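Local coordinates for type IV pilin structural subunit (Pseudomonas aeruginosa, PDB 3JYZ), which probably polymerises as the major pilin into type IV pili, the thin surface filaments that bacteria use for attachment and twitching motility, at residues A[67-72]-A[89-94]. Sequence-based numbering, arbitrary orientation.
Sequences TGVITI and ILSPYI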
loop_
_atom_site.group_PDB
_atom_site.type_symbol
_atom_site.label_atom_id
_atom_site.label_comp_id
_atom_site.label_asym_id
_atom_site.label_seq_id
_atom_site.Cartn_x
_atom_site.Cartn_y
_atom_site.Cartn_z
ATOM N N THR A 67 -5.596 0.444 10.421
ATOM C CA THR A 67 -4.484 1.394 10.376
ATOM C C THR A 67 -4.395 2.117 9.037
ATOM O O THR A 67 -3.685 3.123 8.926
ATOM C CB THR A 67 -3.140 0.722 10.641
ATOM O OG1 THR A 67 -2.853 -0.199 9.579
ATOM C CG2 THR A 67 -3.160 -0.022 11.968
ATOM N N GLY A 68 -5.092 1.595 8.027
ATOM C CA GLY A 68 -5.058 2.170 6.690
ATOM C C GLY A 68 -3.906 1.646 5.841
ATOM O O GLY A 68 -3.800 1.980 4.654
ATOM N N VAL A 69 -3.048 0.818 6.432
ATOM C CA VAL A 69 -1.923 0.238 5.695
ATOM C C VAL A 69 -2.403 -0.806 4.688
ATOM O O VAL A 69 -3.171 -1.700 5.039
ATOM C CB VAL A 69 -0.885 -0.382 6.640
ATOM C CG1 VAL A 69 0.191 -1.140 5.837
ATOM C CG2 VAL A 69 -0.244 0.700 7.503
ATOM N N ILE A 70 -1.955 -0.689 3.438
ATOM C CA ILE A 70 -2.399 -1.580 2.373
ATOM C C ILE A 70 -1.331 -2.612 2.025
ATOM O O ILE A 70 -0.173 -2.267 1.809
ATOM C CB ILE A 70 -2.728 -0.781 1.091
ATOM C CG1 ILE A 70 -3.922 0.149 1.324
ATOM C CG2 ILE A 70 -3.001 -1.722 -0.091
ATOM C CD1 ILE A 70 -4.161 1.167 0.214
ATOM N N THR A 71 -1.721 -3.879 1.960
ATOM C CA THR A 71 -0.827 -4.925 1.474
ATOM C C THR A 71 -1.301 -5.385 0.110
ATOM O O THR A 71 -2.463 -5.785 -0.051
ATOM C CB THR A 71 -0.804 -6.134 2.422
ATOM O OG1 THR A 71 -0.369 -5.703 3.714
ATOM C CG2 THR A 71 0.138 -7.217 1.900
ATOM N N ILE A 72 -0.413 -5.308 -0.875
ATOM C CA ILE A 72 -0.691 -5.866 -2.188
ATOM C C ILE A 72 0.031 -7.201 -2.280
ATOM O O ILE A 72 1.254 -7.273 -2.082
ATOM C CB ILE A 72 -0.164 -4.975 -3.299
ATOM C CG1 ILE A 72 -0.729 -3.562 -3.168
ATOM C CG2 ILE A 72 -0.498 -5.581 -4.662
ATOM C CD1 ILE A 72 -0.063 -2.582 -4.129
ATOM N N ILE A 89 3.923 -3.159 0.557
ATOM C CA ILE A 89 3.178 -2.474 1.600
ATOM C C ILE A 89 3.072 -0.988 1.252
ATOM O O ILE A 89 4.072 -0.358 0.903
ATOM C CB ILE A 89 3.872 -2.601 2.966
ATOM C CG1 ILE A 89 4.211 -4.064 3.283
ATOM C CG2 ILE A 89 3.008 -1.962 4.057
ATOM C CD1 ILE A 89 3.018 -4.963 3.361
ATOM N N LEU A 90 1.864 -0.440 1.326
ATOM C CA LEU A 90 1.645 0.996 1.153
ATOM C C LEU A 90 1.188 1.564 2.494
ATOM O O LEU A 90 0.130 1.193 3.000
ATOM C CB LEU A 90 0.590 1.279 0.078
ATOM C CG LEU A 90 0.741 0.541 -1.254
ATOM C CD1 LEU A 90 -0.347 0.947 -2.260
ATOM C CD2 LEU A 90 2.110 0.752 -1.864
ATOM N N SER A 91 1.983 2.470 3.058
ATOM C CA SER A 91 1.734 2.998 4.399
ATOM C C SER A 91 1.391 4.482 4.308
ATOM O O SER A 91 2.172 5.265 3.765
ATOM C CB SER A 91 2.979 2.802 5.269
ATOM O OG SER A 91 3.322 1.425 5.380
ATOM N N PRO A 92 0.215 4.877 4.820
ATOM C CA PRO A 92 -0.234 6.275 4.721
ATOM C C PRO A 92 0.144 7.157 5.918
ATOM O O PRO A 92 0.200 6.695 7.062
ATOM C CB PRO A 92 -1.759 6.154 4.648
ATOM C CG PRO A 92 -2.075 4.868 5.361
ATOM C CD PRO A 92 -0.842 3.981 5.326
ATOM N N TYR A 93 0.382 8.436 5.627
ATOM C CA TYR A 93 0.733 9.436 6.633
ATOM C C TYR A 93 -0.031 10.712 6.356
ATOM O O TYR A 93 -0.343 11.019 5.218
ATOM C CB TYR A 93 2.234 9.744 6.580
ATOM C CG TYR A 93 3.077 8.539 6.888
ATOM C CD1 TYR A 93 3.289 7.553 5.928
ATOM C CD2 TYR A 93 3.634 8.363 8.148
ATOM C CE1 TYR A 93 4.040 6.433 6.219
ATOM C CE2 TYR A 93 4.392 7.239 8.446
ATOM C CZ TYR A 93 4.591 6.275 7.472
ATOM O OH TYR A 93 5.351 5.151 7.757
ATOM N N ILE A 94 -0.342 11.463 7.403
ATOM C CA ILE A 94 -0.871 12.800 7.201
ATOM C C ILE A 94 0.244 13.812 7.372
ATOM O O ILE A 94 1.007 13.757 8.338
ATOM C CB ILE A 94 -2.055 13.115 8.137
ATOM C CG1 ILE A 94 -3.324 12.475 7.575
ATOM C CG2 ILE A 94 -2.255 14.626 8.256
ATOM C CD1 ILE A 94 -4.486 12.468 8.511
#
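Leu90 O takes two contacts from the neighbouring strand: Ile70 N donates to it at 2.8 Å, nearly straight (170°) and in the carbonyl plane, while Val69 CA adds a longer C-H...O contact. Ile70 and Leu90 are a hydrogen-bonded antiparallel pair, and Ile70 O is held likewise, taking the N-H of Leu90 at 2.8 Å and a weaker C-H contact from Ile89 CA. Next along, Thr71 and Ile89 form a non-hydrogen-bonded pair whose side chains lie alongside each other and point the same way; Ile89 CD1 ends 3.5 Å from Thr71 OG1 and also meets Thr71 CG2. With CG1 anti to the carbonyl carbon (chi1 -51°), Ile89 has CG2 anti to its N, turned to Val69 CG1; at 3.4 Å between Val69 CG1 and Ile89 CG2 the packing is tight. The other branch of Val69, CG2, rests on Pro92 CD, the two side chains crossing at about a right angle. Having no N-H, Pro92 cannot donate a backbone bond to Gly68 O; its CG packs 3.4 Å from that oxygen instead, where the segment 67-72 is still a loop. Gly68 has a positive phi (87°) that suits glycine. On the face away from Thr71 and Ile89, Ile70 and Leu90 meet through their CB atoms, and Ile72 CD1 reaches Leu90 CD1 at 4.0 Å. This apolar face lies against helix 4-28, with Leu15, Ala18 and Ala21 covering it, as in the type IV pilin fold, where an antiparallel sheet packs on the N-terminal helix. Strand 57-62 flanks 70-74, and strand 114-120 pairs with the far edge of 87-95.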